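Local coordinates for BtGH115A (Bacteroides thetaiotaomicron, PDB 5BY3), which removes 4-O-methyl-glucuronic acid from decorated arabinogalactans as a family GH115 alpha-glucuronidase, at residues Pro213-Cys218 and Gly296-Lys301; Leu220-Thr225 and Ile237-Ser242; Asp321-Leu326 and Gln356-Val361; Pro343-Leu348 and Val394-Arg399. All coordinates share one frame; numbering follows the deposited sequence.

Contact 1 of 4, residues Pro213-Cys218 and Gly296-Lys301; sequences PAMHEC and GVHDGK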
loop_
_atom_site.group_PDB
_atom_site.type_symbol
_atom_site.label_atom_id
_atom_site.label_comp_id
_atom_site.label_asym_id
_atom_site.label_seq_id
_atom_site.Cartn_x
_atom_site.Cartn_y
_atom_site.Cartn_z
ATOM N N PRO A 213 -8.244 -12.674 -1.167
ATOM C CA PRO A 213 -8.079 -13.153 -2.550
ATOM C C PRO A 213 -8.795 -12.259 -3.547
ATOM O O PRO A 213 -9.639 -11.489 -3.123
ATOM C CB PRO A 213 -8.755 -14.518 -2.508
ATOM C CG PRO A 213 -9.821 -14.373 -1.453
ATOM C CD PRO A 213 -9.199 -13.508 -0.399
ATOM N N ALA A 214 -8.456 -12.353 -4.846
ATOM C CA ALA A 214 -9.203 -11.657 -5.953
ATOM C C ALA A 214 -10.644 -12.067 -5.911
ATOM O O ALA A 214 -10.942 -13.222 -5.601
ATOM C CB ALA A 214 -8.641 -12.027 -7.319
HETATM N N MSE A 215 -11.540 -11.160 -6.270
HETATM C CA MSE A 215 -12.964 -11.394 -6.041
HETATM C C MSE A 215 -13.816 -10.624 -6.988
HETATM O O MSE A 215 -15.040 -10.565 -6.832
HETATM C CB MSE A 215 -13.314 -11.043 -4.571
HETATM C CG MSE A 215 -12.952 -9.644 -4.049
HETATM SE SE MSE A 215 -13.978 -8.187 -4.902
HETATM C CE MSE A 215 -15.490 -7.999 -3.644
ATOM N N HIS A 216 -13.188 -10.001 -7.970
ATOM C CA HIS A 216 -13.942 -9.310 -8.998
ATOM C C HIS A 216 -14.791 -10.293 -9.793
ATOM O O HIS A 216 -14.409 -11.450 -9.964
ATOM C CB HIS A 216 -12.991 -8.523 -9.903
ATOM C CG HIS A 216 -12.869 -7.080 -9.520
ATOM N ND1 HIS A 216 -12.562 -6.089 -10.429
ATOM C CD2 HIS A 216 -13.054 -6.458 -8.334
ATOM C CE1 HIS A 216 -12.551 -4.921 -9.816
ATOM N NE2 HIS A 216 -12.847 -5.119 -8.542
ATOM N N GLU A 217 -15.942 -9.811 -10.269
ATOM C CA GLU A 217 -16.879 -10.588 -11.112
ATOM C C GLU A 217 -16.184 -11.381 -12.230
ATOM O O GLU A 217 -16.512 -12.543 -12.441
ATOM C CB GLU A 217 -18.080 -9.742 -11.619
ATOM C CG GLU A 217 -17.799 -8.277 -12.020
ATOM C CD GLU A 217 -17.589 -7.301 -10.839
ATOM O OE1 GLU A 217 -16.559 -6.577 -10.832
ATOM O OE2 GLU A 217 -18.450 -7.239 -9.928
ATOM N N CYS A 218 -15.175 -10.789 -12.868
ATOM C CA CYS A 218 -14.302 -11.489 -13.847
ATOM C C CYS A 218 -13.469 -12.700 -13.349
ATOM O O CYS A 218 -12.871 -13.403 -14.154
ATOM C CB CYS A 218 -13.351 -10.475 -14.505
ATOM S SG CYS A 218 -11.987 -9.913 -13.438
ATOM N N GLY A 296 -23.514 -4.421 -0.143
ATOM C CA GLY A 296 -24.060 -4.943 -1.394
ATOM C C GLY A 296 -23.394 -6.226 -1.900
ATOM O O GLY A 296 -22.590 -6.867 -1.179
ATOM N N VAL A 297 -23.763 -6.599 -3.134
ATOM C CA VAL A 297 -23.097 -7.638 -3.919
ATOM C C VAL A 297 -21.586 -7.347 -4.162
ATOM O O VAL A 297 -20.728 -8.222 -3.912
ATOM C CB VAL A 297 -23.895 -7.941 -5.226
ATOM C CG1 VAL A 297 -23.036 -8.656 -6.274
ATOM C CG2 VAL A 297 -25.141 -8.763 -4.895
ATOM N N HIS A 298 -21.278 -6.125 -4.623
ATOM C CA HIS A 298 -19.896 -5.619 -4.735
ATOM C C HIS A 298 -19.749 -4.338 -3.883
ATOM O O HIS A 298 -19.726 -4.422 -2.656
ATOM C CB HIS A 298 -19.486 -5.404 -6.208
ATOM C CG HIS A 298 -17.999 -5.425 -6.441
ATOM N ND1 HIS A 298 -17.103 -4.738 -5.646
ATOM C CD2 HIS A 298 -17.255 -6.040 -7.390
ATOM C CE1 HIS A 298 -15.873 -4.939 -6.087
ATOM N NE2 HIS A 298 -15.940 -5.725 -7.146
ATOM N N ASP A 299 -19.643 -3.161 -4.502
ATOM C CA ASP A 299 -19.872 -1.920 -3.751
ATOM C C ASP A 299 -21.358 -1.506 -3.789
ATOM O O ASP A 299 -22.200 -2.188 -4.398
ATOM C CB ASP A 299 -18.914 -0.795 -4.173
ATOM C CG ASP A 299 -17.595 -0.809 -3.367
ATOM O OD1 ASP A 299 -16.800 -1.768 -3.490
ATOM O OD2 ASP A 299 -17.352 0.149 -2.604
ATOM N N GLY A 300 -21.667 -0.414 -3.100
ATOM C CA GLY A 300 -23.031 0.108 -2.996
ATOM C C GLY A 300 -23.673 -0.108 -1.632
ATOM O O GLY A 300 -23.082 -0.714 -0.710
ATOM N N LYS A 301 -24.901 0.398 -1.518
ATOM C CA LYS A 301 -25.761 0.189 -0.347
ATOM C C LYS A 301 -25.950 -1.315 -0.148
ATOM O O LYS A 301 -25.781 -2.085 -1.093
ATOM C CB LYS A 301 -27.148 0.866 -0.552
ATOM C CG LYS A 301 -27.162 2.231 -1.242
ATOM C CD LYS A 301 -26.586 3.339 -0.354
ATOM C CE LYS A 301 -25.745 4.353 -1.138
ATOM N NZ LYS A 301 -24.765 5.073 -0.266
#

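Contact 2 of 4, residues Leu220-Thr225 and Ile237-Ser242; sequences LPFFLT and IFMGAS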
loop_
_atom_site.group_PDB
_atom_site.type_symbol
_atom_site.label_atom_id
_atom_site.label_comp_id
_atom_site.label_asym_id
_atom_site.label_seq_id
_atom_site.Cartn_x
_atom_site.Cartn_y
_atom_site.Cartn_z
ATOM N N LEU A 220 -12.875 -16.319 -10.817
ATOM C CA LEU A 220 -13.443 -17.435 -10.057
ATOM C C LEU A 220 -13.241 -17.237 -8.551
ATOM O O LEU A 220 -12.096 -17.146 -8.099
ATOM C CB LEU A 220 -12.831 -18.788 -10.469
ATOM C CG LEU A 220 -13.646 -20.015 -10.014
ATOM C CD1 LEU A 220 -14.951 -20.135 -10.804
ATOM C CD2 LEU A 220 -12.821 -21.312 -10.101
ATOM N N PRO A 221 -14.342 -17.180 -7.768
ATOM C CA PRO A 221 -14.138 -17.046 -6.319
ATOM C C PRO A 221 -13.186 -18.074 -5.745
ATOM O O PRO A 221 -13.210 -19.258 -6.125
ATOM C CB PRO A 221 -15.548 -17.197 -5.750
ATOM C CG PRO A 221 -16.408 -16.596 -6.829
ATOM C CD PRO A 221 -15.772 -17.008 -8.133
ATOM N N PHE A 222 -12.329 -17.584 -4.858
ATOM C CA PHE A 222 -11.257 -18.348 -4.267
ATOM C C PHE A 222 -11.687 -19.713 -3.777
ATOM O O PHE A 222 -11.060 -20.716 -4.116
ATOM C CB PHE A 222 -10.659 -17.572 -3.101
ATOM C CG PHE A 222 -9.513 -18.261 -2.441
ATOM C CD1 PHE A 222 -8.248 -18.189 -2.976
ATOM C CD2 PHE A 222 -9.701 -18.977 -1.257
ATOM C CE1 PHE A 222 -7.178 -18.812 -2.355
ATOM C CE2 PHE A 222 -8.631 -19.610 -0.630
ATOM C CZ PHE A 222 -7.367 -19.527 -1.191
ATOM N N PHE A 223 -12.751 -19.736 -2.972
ATOM C CA PHE A 223 -13.154 -20.939 -2.247
ATOM C C PHE A 223 -13.985 -21.895 -3.097
ATOM O O PHE A 223 -14.348 -22.993 -2.654
ATOM C CB PHE A 223 -13.899 -20.541 -0.990
ATOM C CG PHE A 223 -13.010 -20.119 0.144
ATOM C CD1 PHE A 223 -12.127 -21.032 0.743
ATOM C CD2 PHE A 223 -13.109 -18.835 0.672
ATOM C CE1 PHE A 223 -11.330 -20.669 1.825
ATOM C CE2 PHE A 223 -12.324 -18.461 1.764
ATOM C CZ PHE A 223 -11.438 -19.380 2.343
ATOM N N LEU A 224 -14.281 -21.447 -4.312
ATOM C CA LEU A 224 -14.892 -22.247 -5.375
ATOM C C LEU A 224 -13.851 -22.705 -6.394
ATOM O O LEU A 224 -14.213 -23.092 -7.508
ATOM C CB LEU A 224 -15.988 -21.427 -6.086
ATOM C CG LEU A 224 -17.242 -21.187 -5.246
ATOM C CD1 LEU A 224 -18.372 -20.626 -6.091
ATOM C CD2 LEU A 224 -17.644 -22.495 -4.570
ATOM N N THR A 225 -12.568 -22.632 -6.021
ATOM C CA THR A 225 -11.467 -23.017 -6.906
ATOM C C THR A 225 -10.807 -24.195 -6.246
ATOM O O THR A 225 -10.422 -24.124 -5.086
ATOM C CB THR A 225 -10.437 -21.878 -7.127
ATOM O OG1 THR A 225 -11.106 -20.681 -7.556
ATOM C CG2 THR A 225 -9.358 -22.275 -8.159
ATOM N N ILE A 237 -1.664 -19.124 5.730
ATOM C CA ILE A 237 -2.114 -17.774 5.450
ATOM C C ILE A 237 -3.546 -17.650 5.941
ATOM O O ILE A 237 -4.400 -18.468 5.617
ATOM C CB ILE A 237 -2.120 -17.506 3.906
ATOM C CG1 ILE A 237 -0.697 -17.589 3.275
ATOM C CG2 ILE A 237 -2.886 -16.230 3.537
ATOM C CD1 ILE A 237 0.353 -16.603 3.784
ATOM N N PHE A 238 -3.830 -16.601 6.695
ATOM C CA PHE A 238 -5.183 -16.338 7.095
ATOM C C PHE A 238 -5.903 -15.855 5.872
ATOM O O PHE A 238 -5.499 -14.875 5.252
ATOM C CB PHE A 238 -5.201 -15.351 8.255
ATOM C CG PHE A 238 -4.675 -15.940 9.525
ATOM C CD1 PHE A 238 -3.305 -16.116 9.719
ATOM C CD2 PHE A 238 -5.560 -16.369 10.530
ATOM C CE1 PHE A 238 -2.800 -16.697 10.903
ATOM C CE2 PHE A 238 -5.069 -16.953 11.714
ATOM C CZ PHE A 238 -3.681 -17.122 11.904
HETATM N N MSE A 239 -6.927 -16.602 5.476
HETATM C CA MSE A 239 -7.877 -16.116 4.474
HETATM C C MSE A 239 -8.802 -15.169 5.196
HETATM O O MSE A 239 -9.410 -15.523 6.235
HETATM C CB MSE A 239 -8.631 -17.287 3.845
HETATM C CG MSE A 239 -7.720 -18.317 3.178
HETATM SE SE MSE A 239 -6.573 -17.362 1.869
HETATM C CE MSE A 239 -7.914 -16.556 0.674
ATOM N N GLY A 240 -8.833 -13.937 4.692
ATOM C CA GLY A 240 -9.744 -12.876 5.108
ATOM C C GLY A 240 -10.445 -12.469 3.835
ATOM O O GLY A 240 -10.232 -13.109 2.812
ATOM N N ALA A 241 -11.274 -11.424 3.873
ATOM C CA ALA A 241 -11.957 -10.906 2.665
ATOM C C ALA A 241 -12.473 -9.519 2.976
ATOM O O ALA A 241 -12.393 -9.111 4.118
ATOM C CB ALA A 241 -13.102 -11.819 2.205
ATOM N N SER A 242 -13.020 -8.811 1.979
ATOM C CA SER A 242 -13.243 -7.357 2.087
ATOM C C SER A 242 -14.539 -6.938 2.777
ATOM O O SER A 242 -15.355 -7.795 3.189
ATOM C CB SER A 242 -13.114 -6.676 0.715
ATOM O OG SER A 242 -14.322 -6.770 -0.006
#

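Contact 3 of 4, residues Asp321-Leu326 and Gln356-Val361; sequences DQRGLL and QVPEDV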
loop_
_atom_site.group_PDB
_atom_site.type_symbol
_atom_site.label_atom_id
_atom_site.label_comp_id
_atom_site.label_asym_id
_atom_site.label_seq_id
_atom_site.Cartn_x
_atom_site.Cartn_y
_atom_site.Cartn_z
ATOM N N ASP A 321 -26.630 -13.528 14.090
ATOM C CA ASP A 321 -26.674 -14.788 13.323
ATOM C C ASP A 321 -25.316 -15.224 12.817
ATOM O O ASP A 321 -25.049 -16.441 12.705
ATOM C CB ASP A 321 -27.587 -14.706 12.099
ATOM C CG ASP A 321 -28.977 -14.167 12.401
ATOM O OD1 ASP A 321 -29.200 -13.554 13.476
ATOM O OD2 ASP A 321 -29.843 -14.346 11.507
ATOM N N GLN A 322 -24.486 -14.242 12.460
ATOM C CA GLN A 322 -23.152 -14.515 11.931
ATOM C C GLN A 322 -22.236 -15.105 13.001
ATOM O O GLN A 322 -21.611 -16.128 12.765
ATOM C CB GLN A 322 -22.525 -13.265 11.318
ATOM C CG GLN A 322 -23.065 -12.950 9.934
ATOM C CD GLN A 322 -22.472 -11.666 9.366
ATOM O OE1 GLN A 322 -21.962 -10.807 10.092
ATOM N NE2 GLN A 322 -22.545 -11.533 8.054
ATOM N N ARG A 323 -22.188 -14.470 14.169
ATOM C CA ARG A 323 -21.529 -15.045 15.348
ATOM C C ARG A 323 -22.170 -16.395 15.778
ATOM O O ARG A 323 -21.472 -17.313 16.235
ATOM C CB ARG A 323 -21.484 -14.019 16.488
ATOM C CG ARG A 323 -20.516 -12.888 16.185
ATOM C CD ARG A 323 -20.744 -11.589 16.931
ATOM N NE ARG A 323 -20.328 -11.625 18.345
ATOM C CZ ARG A 323 -19.079 -11.746 18.808
ATOM N NH1 ARG A 323 -18.036 -11.866 17.993
ATOM N NH2 ARG A 323 -18.866 -11.757 20.111
ATOM N N GLY A 324 -23.487 -16.507 15.587
ATOM C CA GLY A 324 -24.201 -17.768 15.692
ATOM C C GLY A 324 -23.553 -18.921 14.964
ATOM O O GLY A 324 -23.333 -19.973 15.564
ATOM N N LEU A 325 -23.245 -18.752 13.680
ATOM C CA LEU A 325 -22.651 -19.856 12.892
ATOM C C LEU A 325 -21.245 -20.217 13.378
ATOM O O LEU A 325 -20.810 -21.375 13.297
ATOM C CB LEU A 325 -22.543 -19.488 11.413
ATOM C CG LEU A 325 -23.819 -19.359 10.610
ATOM C CD1 LEU A 325 -23.730 -18.218 9.571
ATOM C CD2 LEU A 325 -24.094 -20.705 9.984
ATOM N N LEU A 326 -20.544 -19.187 13.835
ATOM C CA LEU A 326 -19.208 -19.297 14.373
ATOM C C LEU A 326 -19.208 -20.094 15.681
ATOM O O LEU A 326 -18.419 -21.062 15.783
ATOM C CB LEU A 326 -18.582 -17.896 14.513
ATOM C CG LEU A 326 -18.322 -17.085 13.208
ATOM C CD1 LEU A 326 -17.565 -15.815 13.535
ATOM C CD2 LEU A 326 -17.587 -17.868 12.123
ATOM N N GLN A 356 -23.651 -0.908 17.848
ATOM C CA GLN A 356 -22.904 -1.692 18.829
ATOM C C GLN A 356 -22.196 -2.875 18.163
ATOM O O GLN A 356 -22.841 -3.737 17.558
ATOM C CB GLN A 356 -23.792 -2.128 20.017
ATOM C CG GLN A 356 -24.399 -0.982 20.838
ATOM C CD GLN A 356 -23.412 0.135 21.177
ATOM O OE1 GLN A 356 -22.517 -0.031 21.997
ATOM N NE2 GLN A 356 -23.587 1.288 20.547
ATOM N N VAL A 357 -20.871 -2.890 18.244
ATOM C CA VAL A 357 -20.087 -4.002 17.685
ATOM C C VAL A 357 -19.418 -4.700 18.875
ATOM O O VAL A 357 -18.792 -4.023 19.694
ATOM C CB VAL A 357 -19.045 -3.511 16.613
ATOM C CG1 VAL A 357 -18.348 -4.658 15.919
ATOM C CG2 VAL A 357 -19.705 -2.665 15.529
ATOM N N PRO A 358 -19.555 -6.037 18.994
ATOM C CA PRO A 358 -19.009 -6.746 20.170
ATOM C C PRO A 358 -17.517 -6.554 20.310
ATOM O O PRO A 358 -16.780 -6.636 19.303
ATOM C CB PRO A 358 -19.364 -8.214 19.910
ATOM C CG PRO A 358 -20.542 -8.146 18.979
ATOM C CD PRO A 358 -20.284 -6.954 18.098
ATOM N N GLU A 359 -17.101 -6.263 21.548
ATOM C CA GLU A 359 -15.751 -5.746 21.906
ATOM C C GLU A 359 -14.549 -6.557 21.373
ATOM O O GLU A 359 -13.457 -6.005 21.177
ATOM C CB GLU A 359 -15.617 -5.558 23.437
ATOM C CG GLU A 359 -16.676 -4.674 24.110
ATOM C CD GLU A 359 -16.300 -3.192 24.152
ATOM O OE1 GLU A 359 -15.257 -2.817 24.745
ATOM O OE2 GLU A 359 -17.072 -2.381 23.596
ATOM N N ASP A 360 -14.759 -7.853 21.148
ATOM C CA ASP A 360 -13.720 -8.725 20.624
ATOM C C ASP A 360 -13.471 -8.511 19.110
ATOM O O ASP A 360 -12.396 -8.830 18.612
ATOM C CB ASP A 360 -14.045 -10.191 20.922
ATOM C CG ASP A 360 -15.388 -10.640 20.332
ATOM O OD1 ASP A 360 -16.440 -10.184 20.834
ATOM O OD2 ASP A 360 -15.386 -11.463 19.381
ATOM N N VAL A 361 -14.463 -7.960 18.406
ATOM C CA VAL A 361 -14.373 -7.738 16.960
ATOM C C VAL A 361 -13.412 -6.590 16.623
ATOM O O VAL A 361 -13.543 -5.456 17.134
ATOM C CB VAL A 361 -15.761 -7.570 16.292
ATOM C CG1 VAL A 361 -15.635 -7.393 14.779
ATOM C CG2 VAL A 361 -16.653 -8.762 16.609
#

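Contact 4 of 4, residues Pro343-Leu348 and Val394-Arg399; sequences PYKEVL and VSYWGR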
loop_
_atom_site.group_PDB
_atom_site.type_symbol
_atom_site.label_atom_id
_atom_site.label_comp_id
_atom_site.label_asym_id
_atom_site.label_seq_id
_atom_site.Cartn_x
_atom_site.Cartn_y
_atom_site.Cartn_z
ATOM N N PRO A 343 -15.850 -0.688 8.382
ATOM C CA PRO A 343 -16.698 0.450 7.966
ATOM C C PRO A 343 -16.021 1.339 6.873
ATOM O O PRO A 343 -15.450 2.406 7.138
ATOM C CB PRO A 343 -16.982 1.182 9.279
ATOM C CG PRO A 343 -15.808 0.868 10.153
ATOM C CD PRO A 343 -15.151 -0.397 9.650
ATOM N N TYR A 344 -16.071 0.819 5.653
ATOM C CA TYR A 344 -15.553 1.429 4.444
ATOM C C TYR A 344 -16.714 2.156 3.759
ATOM O O TYR A 344 -17.876 1.702 3.842
ATOM C CB TYR A 344 -15.015 0.301 3.558
ATOM C CG TYR A 344 -14.518 0.677 2.195
ATOM C CD1 TYR A 344 -13.433 1.542 2.023
ATOM C CD2 TYR A 344 -15.128 0.154 1.064
ATOM C CE1 TYR A 344 -12.974 1.874 0.746
ATOM C CE2 TYR A 344 -14.681 0.462 -0.220
ATOM C CZ TYR A 344 -13.607 1.323 -0.388
ATOM O OH TYR A 344 -13.181 1.618 -1.680
ATOM N N LYS A 345 -16.393 3.259 3.069
ATOM C CA LYS A 345 -17.380 4.113 2.358
ATOM C C LYS A 345 -18.583 4.436 3.286
ATOM O O LYS A 345 -18.340 4.955 4.382
ATOM C CB LYS A 345 -17.750 3.534 0.969
ATOM C CG LYS A 345 -16.624 3.592 -0.077
ATOM C CD LYS A 345 -17.160 3.324 -1.488
ATOM C CE LYS A 345 -16.233 3.822 -2.592
ATOM N NZ LYS A 345 -15.475 2.753 -3.319
ATOM N N GLU A 346 -19.826 4.072 2.919
ATOM C CA GLU A 346 -21.053 4.528 3.638
ATOM C C GLU A 346 -21.267 3.829 4.993
ATOM O O GLU A 346 -22.106 4.270 5.797
ATOM C CB GLU A 346 -22.312 4.366 2.766
ATOM C CG GLU A 346 -22.956 2.957 2.783
ATOM C CD GLU A 346 -22.076 1.856 2.155
ATOM O OE1 GLU A 346 -21.307 2.143 1.203
ATOM O OE2 GLU A 346 -22.160 0.678 2.584
ATOM N N VAL A 347 -20.540 2.726 5.213
ATOM C CA VAL A 347 -20.648 1.973 6.458
ATOM C C VAL A 347 -19.998 2.696 7.656
ATOM O O VAL A 347 -20.429 2.501 8.802
ATOM C CB VAL A 347 -20.392 0.417 6.302
ATOM C CG1 VAL A 347 -19.321 0.077 5.283
ATOM C CG2 VAL A 347 -20.128 -0.301 7.626
ATOM N N LEU A 348 -19.024 3.575 7.386
ATOM C CA LEU A 348 -18.456 4.462 8.410
ATOM C C LEU A 348 -19.580 5.293 9.061
ATOM O O LEU A 348 -19.615 5.392 10.310
ATOM C CB LEU A 348 -17.312 5.340 7.840
ATOM C CG LEU A 348 -16.544 6.379 8.702
ATOM C CD1 LEU A 348 -15.466 5.766 9.581
ATOM C CD2 LEU A 348 -15.977 7.524 7.856
ATOM N N VAL A 394 -2.852 1.364 -2.208
ATOM C CA VAL A 394 -1.814 1.866 -3.160
ATOM C C VAL A 394 -2.262 1.670 -4.619
ATOM O O VAL A 394 -1.528 1.938 -5.555
ATOM C CB VAL A 394 -0.385 1.286 -2.935
ATOM C CG1 VAL A 394 0.189 1.727 -1.582
ATOM C CG2 VAL A 394 -0.368 -0.223 -3.094
ATOM N N SER A 395 -3.512 1.234 -4.776
ATOM C CA SER A 395 -4.159 1.059 -6.082
ATOM C C SER A 395 -5.687 1.251 -5.940
ATOM O O SER A 395 -6.258 0.933 -4.907
ATOM C CB SER A 395 -3.801 -0.313 -6.657
ATOM O OG SER A 395 -4.519 -0.546 -7.843
ATOM N N TYR A 396 -6.347 1.792 -6.954
ATOM C CA TYR A 396 -7.772 2.001 -6.801
ATOM C C TYR A 396 -8.528 2.173 -8.089
ATOM O O TYR A 396 -8.007 2.723 -9.063
ATOM C CB TYR A 396 -8.002 3.214 -5.904
ATOM C CG TYR A 396 -9.419 3.584 -5.653
ATOM C CD1 TYR A 396 -10.236 2.768 -4.895
ATOM C CD2 TYR A 396 -9.943 4.777 -6.152
ATOM C CE1 TYR A 396 -11.565 3.104 -4.650
ATOM C CE2 TYR A 396 -11.260 5.147 -5.879
ATOM C CZ TYR A 396 -12.072 4.292 -5.135
ATOM O OH TYR A 396 -13.370 4.638 -4.829
ATOM N N TRP A 397 -9.776 1.726 -8.073
ATOM C CA TRP A 397 -10.728 2.007 -9.168
ATOM C C TRP A 397 -11.852 2.817 -8.553
ATOM O O TRP A 397 -12.513 2.335 -7.648
ATOM C CB TRP A 397 -11.230 0.678 -9.773
ATOM C CG TRP A 397 -12.544 0.702 -10.563
ATOM C CD1 TRP A 397 -13.391 1.773 -10.772
ATOM C CD2 TRP A 397 -13.145 -0.399 -11.221
ATOM N NE1 TRP A 397 -14.464 1.404 -11.526
ATOM C CE2 TRP A 397 -14.362 0.074 -11.809
ATOM C CE3 TRP A 397 -12.785 -1.753 -11.381
ATOM C CZ2 TRP A 397 -15.215 -0.754 -12.561
ATOM C CZ3 TRP A 397 -13.649 -2.603 -12.132
ATOM C CH2 TRP A 397 -14.848 -2.090 -12.715
ATOM N N GLY A 398 -12.050 4.048 -9.017
ATOM C CA GLY A 398 -13.098 4.905 -8.479
ATOM C C GLY A 398 -12.889 6.369 -8.745
ATOM O O GLY A 398 -12.048 6.721 -9.560
ATOM N N ARG A 399 -13.684 7.199 -8.056
ATOM C CA ARG A 399 -13.719 8.640 -8.194
ATOM C C ARG A 399 -12.737 9.297 -7.219
ATOM O O ARG A 399 -12.502 8.752 -6.144
ATOM C CB ARG A 399 -15.113 9.166 -7.824
ATOM C CG ARG A 399 -15.428 9.037 -6.322
ATOM C CD ARG A 399 -16.847 9.429 -6.020
ATOM N NE ARG A 399 -17.736 8.430 -6.587
ATOM C CZ ARG A 399 -19.061 8.481 -6.563
ATOM N NH1 ARG A 399 -19.726 9.491 -5.992
ATOM N NH2 ARG A 399 -19.713 7.490 -7.113
#

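Contact 1 of 4, residues Pro213-Cys218 and Gly296-Lys301
His-216 and His-298 mark the nearest backbone approach, yet their CA atoms stay 8.2 Å apart, and two irregular loops meet here through side chains. The ring of His-298 takes most of the contact, touched in turn by three consecutive residues. Its CG stands anti to the backbone N (chi1 -157°), which carries the imidazole out toward 213-218. Over one face of that ring, offset toward the rim, lies the methyl of Met-215, a selenomethionine: Met-215 CE is 4.1 Å from the His-298 centroid, a CH-pi contact, while its selenium approaches more obliquely. Both loops follow strands of the eight-stranded parallel TIM barrel, 210-212 and 290-291, and so lie at the C-terminal ends of the strands, where enzymes of this fold carry their active sites; nickel is bound about 10 Å from the His-216 side chain. The other two contacts come at the edge of the His-298 ring. His-216 CD2 sits 3.2 Å from His-298 NE2, the two ring planes oblique at 73°. Glu-217 OE2 comes within 3.1 Å of His-298 CD2, its carboxylate nearly coplanar with the ring, only 25° from its plane, and pointing this oxygen at the CD2 edge. His-216 is held in turn by Asp-171, hydrogen-bonded to its ND1, and by Glu-170 at its backbone N, while Trp-397 meets its ring.

Contact 2 of 4, residues Leu220-Thr225 and Ile237-Ser242
The short turn that presents Phe-222 and Phe-223 to Met-239 is fastened at Pro-221 O, which accepts two hydrogen bonds from opposite faces of its carbonyl plane. Thr-225 OG1 reaches Pro-221 O at 2.9 Å from well above that plane, 46° out of it, and Leu-224 N supplies the second at 3.0 Å. With the turn so held, the contact itself is apolar. Met-239, a selenomethionine, bends at chi2 and chi3 (-55° and -59°) and lays its methyl over the middle of the Phe-222 ring: Met-239 CE is 3.5 Å from the Phe-222 centroid, a snug CH-pi contact. The selenium, oblique to the ring but still close beside it, makes this a Met-aromatic pair as well. The setting is a beta-alpha-beta crossover of the TIM barrel, in which strand 210-212 leads through helix 228-235 to the parallel strand 238-239; the phenylalanines belong to the loop before the helix, and Met-239 also touches Ala-232 on the helix itself. Phe-223 adds a lighter contact alongside, its CZ 3.8 Å from Met-239 CB. The two rings also brace each other, Phe-222 CD2 standing 3.6 Å above the centre of the Phe-223 ring.

Contact 3 of 4, residues Asp321-Leu326 and Gln356-Val361
Arg-323 reaches from helix 308-329 of the TIM barrel to Pro-358 and Asp-360, in the loop that leads into strand 362-366, and so ties an outer helix to the N-terminal end of the strands, the end away from the active-site loops. The guanidinium uses both its face and its edge. Across one face slides the ring of Pro-358, whose CB lies 3.5 Å above the guanidinium plane, offset toward the rim. At the edge comes Asp-360 from the opposite direction, its carboxylate turned 40° against the guanidinium. Consistent with this twist, the two-pronged salt bridge is uneven: Arg-323 NH1 donates to the syn lone pair of Asp-360 OD2 at 3.0 Å and a fairly straight 159°, whereas the bond from Arg-323 NH2 to Asp-360 OD1, also 3.0 Å, is weak. The bend in the arginine chain at chi3 (75°) turns its end to meet both partners. NH1 has a further acceptor in Gln-339 OE1, on strand 339-341. With a leucine in place of Arg-323, Asp-360 would probably be left without its countercharge and Pro-358 without the flat group it covers. A type I beta turn from Pro-358 to Val-361 turns both Pro-358 and Asp-360 toward the helix, closed by Val-361 N bonding to Pro-358 O at 2.8 Å; beyond it, Val-361 CG2 rests 3.7 Å from Arg-323 NH1.

Contact 4 of 4, residues Pro343-Leu348 and Val394-Arg399
Lys-345 and Tyr-396 meet end-on in the close part of an otherwise sparse contact, one that buries only 82 Å² and leaves the nearest CA atoms, of Lys-345 and Gly-398, 11.7 Å apart. Lys-345 NZ donates to Tyr-396 OH at 3.2 Å, arriving near the plane of that ring, and to Tyr-344 OH at 3.0 Å. The lysine chain runs extended and turns only at its last torsion (chi4 106°), so that NZ bridges two buried tyrosine hydroxyls. Tyr-344 OH lies at the edge of the Tyr-396 ring, 3.7 Å from Tyr-396 CE1, while Lys-345 CG packs 3.6 Å above the plane of the Tyr-344 ring, offset toward the rim. A type II' beta turn from Tyr-344 to Val-347 sends the two neighbouring side chains the same way. The segments follow strands 339-341 and 388-393 of the TIM barrel, on its active-site face, with nickel bound about 10 Å from the Tyr-396 side chain. Gly-398 lies where a CB would run into Tyr-396 OH. A leucine in place of Lys-345 is likely to leave both hydroxyls without the donor they share. The looser side belongs to partly exposed Arg-399, which keeps its NE 6.9 Å from Lys-345 NZ and pairs instead with Glu-507. Tyr-396 also meets His-393 edge-to-face and the ring of Tyr-370.

Read from the N terminus, the four contacts illustrate how a TIM barrel is tied together by side chains at several levels. Contact 1 closes a long loop from 213-218 to 296-301, and contact 2 closes a shorter one wholly within it; the two touch where Pro-213 packs on Phe-222 and Gly-240. Contact 3 opens after that loop is shut, and contact 4 begins before contact 3 ends, so their segments alternate and the loops cross. Contacts 1 and 4 join loops on the active-site face and meet through Trp-397 packing on His-216. Contact 2 ties together one crossover, and contact 3 links helix 308-329 to the far end of the strands.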